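Titin (Homo sapiens, PDB 5JDD) is a giant muscle protein of the sarcomere, here three tandem immunoglobulin domains of its I-band region, which probably serve as links in an elastic chain. Local coordinates at residues 121-126 against 136-141; 145-150 against 158-163. All blocks are in the same frame, centred on the assembly; numbering follows the deposited sequence.

Contact 1: 121-126 against 136-141; sequences SMWLKN and FKIVVQ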
loop_
_atom_site.group_PDB
_atom_site.type_symbol
_atom_site.label_atom_id
_atom_site.label_comp_id
_atom_site.label_asym_id
_atom_site.label_seq_id
_atom_site.Cartn_x
_atom_site.Cartn_y
_atom_site.Cartn_z
ATOM N N SER A 121 2.517 -4.192 7.214
ATOM C CA SER A 121 1.604 -3.919 6.112
ATOM C C SER A 121 0.188 -4.356 6.445
ATOM O O SER A 121 -0.037 -5.498 6.844
ATOM C CB SER A 121 2.041 -4.690 4.875
ATOM O OG SER A 121 3.315 -4.276 4.449
ATOM N N MET A 122 -0.773 -3.463 6.242
ATOM C CA MET A 122 -2.178 -3.843 6.367
ATOM C C MET A 122 -3.016 -3.071 5.370
ATOM O O MET A 122 -3.310 -1.895 5.576
ATOM C CB MET A 122 -2.698 -3.598 7.785
ATOM C CG MET A 122 -4.156 -4.054 7.985
ATOM S SD MET A 122 -4.446 -5.805 7.617
ATOM C CE MET A 122 -3.446 -6.600 8.866
ATOM N N TRP A 123 -3.399 -3.750 4.294
ATOM C CA TRP A 123 -4.154 -3.144 3.206
ATOM C C TRP A 123 -5.525 -3.779 3.080
ATOM O O TRP A 123 -5.654 -5.004 3.099
ATOM C CB TRP A 123 -3.403 -3.345 1.889
ATOM C CG TRP A 123 -2.125 -2.564 1.788
ATOM C CD1 TRP A 123 -0.867 -2.988 2.121
ATOM C CD2 TRP A 123 -1.991 -1.219 1.327
ATOM N NE1 TRP A 123 0.045 -1.981 1.886
ATOM C CE2 TRP A 123 -0.615 -0.886 1.390
ATOM C CE3 TRP A 123 -2.896 -0.268 0.853
ATOM C CZ2 TRP A 123 -0.127 0.368 1.000
ATOM C CZ3 TRP A 123 -2.413 0.974 0.458
ATOM C CH2 TRP A 123 -1.040 1.282 0.540
ATOM N N LEU A 124 -6.548 -2.944 2.919
ATOM C CA LEU A 124 -7.912 -3.429 2.730
ATOM C C LEU A 124 -8.447 -2.971 1.386
ATOM O O LEU A 124 -8.074 -1.904 0.891
ATOM C CB LEU A 124 -8.848 -2.888 3.819
ATOM C CG LEU A 124 -8.340 -2.789 5.252
ATOM C CD1 LEU A 124 -9.436 -2.195 6.148
ATOM C CD2 LEU A 124 -7.917 -4.159 5.766
ATOM N N LYS A 125 -9.323 -3.785 0.807
ATOM C CA LYS A 125 -10.115 -3.395 -0.354
ATOM C C LYS A 125 -11.568 -3.442 0.102
ATOM O O LYS A 125 -12.066 -4.505 0.475
ATOM C CB LYS A 125 -9.914 -4.372 -1.517
ATOM C CG LYS A 125 -10.830 -4.097 -2.721
ATOM C CD LYS A 125 -10.680 -5.171 -3.781
ATOM C CE LYS A 125 -11.580 -4.862 -4.978
ATOM N NZ LYS A 125 -11.554 -5.940 -6.011
ATOM N N ASN A 126 -12.248 -2.302 0.077
ATOM C CA ASN A 126 -13.621 -2.220 0.581
ATOM C C ASN A 126 -13.788 -2.885 1.949
ATOM O O ASN A 126 -14.769 -3.591 2.196
ATOM C CB ASN A 126 -14.616 -2.800 -0.441
ATOM C CG ASN A 126 -14.628 -2.030 -1.756
ATOM O OD1 ASN A 126 -14.345 -0.832 -1.794
ATOM N ND2 ASN A 126 -14.980 -2.717 -2.836
ATOM N N PHE A 136 -1.560 -8.510 -6.445
ATOM C CA PHE A 136 -1.294 -7.464 -5.460
ATOM C C PHE A 136 0.129 -7.557 -4.940
ATOM O O PHE A 136 0.492 -8.536 -4.291
ATOM C CB PHE A 136 -2.252 -7.583 -4.274
ATOM C CG PHE A 136 -3.690 -7.352 -4.623
ATOM C CD1 PHE A 136 -4.143 -6.076 -4.935
ATOM C CD2 PHE A 136 -4.599 -8.400 -4.602
ATOM C CE1 PHE A 136 -5.474 -5.855 -5.243
ATOM C CE2 PHE A 136 -5.929 -8.188 -4.910
ATOM C CZ PHE A 136 -6.367 -6.913 -5.231
ATOM N N LYS A 137 0.933 -6.538 -5.224
ATOM C CA LYS A 137 2.292 -6.458 -4.700
ATOM C C LYS A 137 2.268 -5.504 -3.510
ATOM O O LYS A 137 1.839 -4.359 -3.629
ATOM C CB LYS A 137 3.251 -5.960 -5.784
ATOM C CG LYS A 137 4.666 -5.672 -5.310
ATOM C CD LYS A 137 5.490 -6.931 -5.149
ATOM C CE LYS A 137 6.959 -6.574 -4.951
ATOM N NZ LYS A 137 7.401 -5.564 -5.960
ATOM N N ILE A 138 2.695 -5.993 -2.355
ATOM C CA ILE A 138 2.698 -5.207 -1.136
ATOM C C ILE A 138 4.144 -4.940 -0.735
ATOM O O ILE A 138 4.937 -5.870 -0.564
ATOM C CB ILE A 138 1.906 -5.938 -0.027
ATOM C CG1 ILE A 138 0.421 -5.958 -0.402
ATOM C CG2 ILE A 138 2.078 -5.244 1.323
ATOM C CD1 ILE A 138 -0.450 -6.824 0.504
ATOM N N VAL A 139 4.491 -3.665 -0.604
ATOM C CA VAL A 139 5.884 -3.262 -0.423
ATOM C C VAL A 139 6.027 -2.384 0.814
ATOM O O VAL A 139 5.162 -1.549 1.097
ATOM C CB VAL A 139 6.401 -2.482 -1.649
ATOM C CG1 VAL A 139 7.877 -2.139 -1.497
ATOM C CG2 VAL A 139 6.193 -3.292 -2.935
ATOM N N VAL A 140 7.105 -2.591 1.565
ATOM C CA VAL A 140 7.496 -1.663 2.623
ATOM C C VAL A 140 8.891 -1.150 2.312
ATOM O O VAL A 140 9.807 -1.935 2.041
ATOM C CB VAL A 140 7.527 -2.343 3.989
ATOM C CG1 VAL A 140 7.891 -1.328 5.079
ATOM C CG2 VAL A 140 6.190 -2.997 4.278
ATOM N N GLN A 141 9.060 0.168 2.335
ATOM C CA GLN A 141 10.379 0.761 2.183
ATOM C C GLN A 141 10.590 1.746 3.322
ATOM O O GLN A 141 10.348 2.952 3.177
ATOM C CB GLN A 141 10.523 1.430 0.811
ATOM C CG GLN A 141 10.447 0.418 -0.341
ATOM C CD GLN A 141 10.679 1.028 -1.709
ATOM O OE1 GLN A 141 11.217 2.127 -1.835
ATOM N NE2 GLN A 141 10.281 0.303 -2.747
HETATM O O HOH W 1 2.952 -2.033 2.913
#
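Ser121 and Val140 bring the backbones of 121-126 and 136-141 closest, with CA atoms 7.2 Å apart, too far for the strand-to-strand hydrogen bonding of a single sheet. Strand 123-125 lies in one sheet of the immunoglobulin sandwich and strand 136-141 at the outer edge of the other, so side chains and one water span the gap. Ile138 is the hub: its CG2 methyl, anti to the backbone N, lies 3.6 Å from Ser121 CB and 3.8 Å from Trp123 CD1, meeting the indole obliquely as the two side chains slide past each other in opposite directions. A beta-branched isoleucine suits this place, since the branching at CB lets CG2 touch both Ser121 and Trp123 while CG1, 4.1 Å from Trp123 CD1, also reaches the indole. Ser121 turns OG beside its own backbone N (chi1 -63°), which carries the hydroxyl to within 3.2 Å of Val140 CG2, a close polar-apolar approach. The same OG is 2.7 Å from a water that accepts a hydrogen bond from Trp123 NE1 at 3.1 Å, lying at the edge of the indole and in its plane, and that donates to Val139 O at 2.9 Å. Trp123 is otherwise buried, packing on Leu147 and meeting Phe162 edge-to-face. Serine is small enough for CB to lie against Ile138, and it brings a hydroxyl to the water. The contact is thus mixed: Ile138 packs on the indole's pyrrole end, while one water satisfies its N-H and ties it to a backbone carbonyl of the facing sheet.

Contact 2: 145-150 against 158-163; sequences HQLIIM and AEYTFV
This contact is part of the core between the two sheets of an immunoglobulin I-set domain, where strand 145-149 of one sheet faces strand 158-163 of the other. Their axes come within 9.4 Å and run at 152°, nearly antiparallel, and every residue that touches is buried. At one end CZ of Phe162 rests over one face of the His145 imidazole, 3.4 Å from ND1 and offset toward the rim. The ring planes are inclined at 42°, neither stacked nor perpendicular, and His145 CB adds an off-centre CH-pi contact to the phenyl. Phe162 reaches this place because its CG stands anti to the backbone N (chi1 -173°). At the other end the CD1 methyl of Ile149 sits over one face of the Tyr160 ring, 3.9 Å from its centroid, in a CH-pi contact for which a long, slender branch is apt. Leu147 fills the middle, its CD2 meeting Tyr160 CD1 at 3.7 Å as the two side chains cross at about a right angle. Tyrosine combines a flat apolar face for the core with a hydroxyl that hydrogen-bonds to the backbone O of Asp156, four residues earlier, the tyrosine corner common in immunoglobulin domains. Strand 144-149 is flanked in its sheet by strands 108-114 and 136-141, and strand 158-164 by 123-125 and 167-176; Phe162 also packs on Cys112 and Val114, and Tyr160 on Phe110, drawing strand 108-114 into the same core.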
loop_
_atom_site.group_PDB
_atom_site.type_symbol
_atom_site.label_atom_id
_atom_site.label_comp_id
_atom_site.label_asym_id
_atom_site.label_seq_id
_atom_site.Cartn_x
_atom_site.Cartn_y
_atom_site.Cartn_z
ATOM N N HIS A 145 4.873 2.842 2.557
ATOM C CA HIS A 145 4.100 1.637 2.294
ATOM C C HIS A 145 3.410 1.751 0.958
ATOM O O HIS A 145 2.777 2.762 0.666
ATOM C CB HIS A 145 3.077 1.413 3.405
ATOM C CG HIS A 145 3.696 0.938 4.678
ATOM N ND1 HIS A 145 3.764 -0.395 5.017
ATOM C CD2 HIS A 145 4.335 1.615 5.668
ATOM C CE1 HIS A 145 4.394 -0.518 6.173
ATOM N NE2 HIS A 145 4.744 0.687 6.588
ATOM N N GLN A 146 3.528 0.703 0.147
ATOM C CA GLN A 146 2.990 0.731 -1.205
ATOM C C GLN A 146 2.157 -0.508 -1.528
ATOM O O GLN A 146 2.483 -1.626 -1.112
ATOM C CB GLN A 146 4.136 0.880 -2.214
ATOM C CG GLN A 146 3.694 1.014 -3.658
ATOM C CD GLN A 146 4.867 1.123 -4.611
ATOM O OE1 GLN A 146 5.950 0.598 -4.345
ATOM N NE2 GLN A 146 4.659 1.807 -5.726
ATOM N N LEU A 147 1.082 -0.286 -2.282
ATOM C CA LEU A 147 0.252 -1.352 -2.840
ATOM C C LEU A 147 0.268 -1.183 -4.346
ATOM O O LEU A 147 -0.112 -0.133 -4.868
ATOM C CB LEU A 147 -1.187 -1.258 -2.330
ATOM C CG LEU A 147 -2.182 -2.250 -2.956
ATOM C CD1 LEU A 147 -1.833 -3.671 -2.547
ATOM C CD2 LEU A 147 -3.608 -1.935 -2.536
ATOM N N ILE A 148 0.741 -2.208 -5.046
ATOM C CA ILE A 148 0.763 -2.193 -6.503
ATOM C C ILE A 148 -0.249 -3.207 -7.025
ATOM O O ILE A 148 -0.235 -4.378 -6.622
ATOM C CB ILE A 148 2.160 -2.503 -7.030
ATOM C CG1 ILE A 148 3.138 -1.434 -6.535
ATOM C CG2 ILE A 148 2.166 -2.561 -8.547
ATOM C CD1 ILE A 148 4.566 -1.902 -6.472
ATOM N N ILE A 149 -1.155 -2.736 -7.877
ATOM C CA ILE A 149 -2.219 -3.578 -8.421
ATOM C C ILE A 149 -1.969 -3.804 -9.899
ATOM O O ILE A 149 -2.041 -2.874 -10.703
ATOM C CB ILE A 149 -3.606 -2.938 -8.214
ATOM C CG1 ILE A 149 -3.820 -2.600 -6.738
ATOM C CG2 ILE A 149 -4.711 -3.876 -8.678
ATOM C CD1 ILE A 149 -5.100 -1.836 -6.479
ATOM N N MET A 150 -1.677 -5.051 -10.255
ATOM C CA MET A 150 -1.330 -5.388 -11.632
ATOM C C MET A 150 -2.551 -5.674 -12.489
ATOM O O MET A 150 -3.584 -6.111 -11.988
ATOM C CB MET A 150 -0.436 -6.634 -11.659
ATOM C CG MET A 150 0.787 -6.588 -10.765
ATOM S SD MET A 150 1.899 -5.249 -11.198
ATOM C CE MET A 150 2.275 -5.662 -12.900
ATOM N N ALA A 158 -12.413 0.357 -6.512
ATOM C CA ALA A 158 -12.774 0.151 -5.118
ATOM C C ALA A 158 -12.100 1.191 -4.253
ATOM O O ALA A 158 -11.305 2.008 -4.735
ATOM C CB ALA A 158 -12.335 -1.242 -4.665
ATOM N N GLU A 159 -12.413 1.144 -2.961
ATOM C CA GLU A 159 -11.731 1.969 -1.987
ATOM C C GLU A 159 -10.673 1.127 -1.303
ATOM O O GLU A 159 -10.974 0.056 -0.776
ATOM C CB GLU A 159 -12.699 2.515 -0.946
ATOM C CG GLU A 159 -11.997 3.347 0.115
ATOM C CD GLU A 159 -12.969 4.085 1.004
ATOM O OE1 GLU A 159 -13.787 3.415 1.667
ATOM O OE2 GLU A 159 -12.914 5.334 1.033
ATOM N N TYR A 160 -9.435 1.614 -1.312
ATOM C CA TYR A 160 -8.311 0.910 -0.707
ATOM C C TYR A 160 -7.855 1.645 0.536
ATOM O O TYR A 160 -7.796 2.871 0.558
ATOM C CB TYR A 160 -7.175 0.756 -1.726
ATOM C CG TYR A 160 -7.554 -0.173 -2.851
ATOM C CD1 TYR A 160 -7.274 -1.531 -2.777
ATOM C CD2 TYR A 160 -8.210 0.300 -3.979
ATOM C CE1 TYR A 160 -7.637 -2.395 -3.796
ATOM C CE2 TYR A 160 -8.574 -0.556 -5.012
ATOM C CZ TYR A 160 -8.287 -1.901 -4.904
ATOM O OH TYR A 160 -8.637 -2.760 -5.908
ATOM N N THR A 161 -7.524 0.887 1.573
ATOM C CA THR A 161 -7.209 1.471 2.865
ATOM C C THR A 161 -5.906 0.894 3.392
ATOM O O THR A 161 -5.677 -0.304 3.279
ATOM C CB THR A 161 -8.320 1.125 3.881
ATOM O OG1 THR A 161 -9.576 1.655 3.430
ATOM C CG2 THR A 161 -8.002 1.684 5.263
ATOM N N PHE A 162 -5.051 1.750 3.956
ATOM C CA PHE A 162 -3.922 1.288 4.754
ATOM C C PHE A 162 -4.217 1.539 6.228
ATOM O O PHE A 162 -4.601 2.646 6.610
ATOM C CB PHE A 162 -2.620 2.001 4.374
ATOM C CG PHE A 162 -1.421 1.426 5.068
ATOM C CD1 PHE A 162 -0.966 1.962 6.261
ATOM C CD2 PHE A 162 -0.799 0.299 4.569
ATOM C CE1 PHE A 162 0.123 1.409 6.926
ATOM C CE2 PHE A 162 0.288 -0.263 5.221
ATOM C CZ PHE A 162 0.760 0.292 6.412
ATOM N N VAL A 163 -4.064 0.502 7.054
ATOM C CA VAL A 163 -4.260 0.623 8.499
ATOM C C VAL A 163 -2.920 0.764 9.209
ATOM O O VAL A 163 -2.029 -0.074 9.056
ATOM C CB VAL A 163 -5.007 -0.589 9.072
ATOM C CG1 VAL A 163 -5.244 -0.406 10.570
ATOM C CG2 VAL A 163 -6.336 -0.787 8.344
#

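Contacts 1 and 2 join the same two sheets of the middle immunoglobulin domain, each joining a segment of one layer to a strand of the other. In the four-stranded sheet, 136-141 and 144-149 are consecutive neighbours, with a backbone hydrogen bond between Lys137 O and Ile148 N; in the other, 123-125 and 158-164 are paired by one between Leu124 N and Thr161 O. Contact 2 lies in the buried interior and is wholly a matter of rings and aliphatic branches. Contact 1, at the margin beside an edge strand, is partly exposed and admits a serine and a bridging water. The two meet where Trp123 CE2 approaches Phe162 CD2 at 3.4 Å, so they share a ring contact.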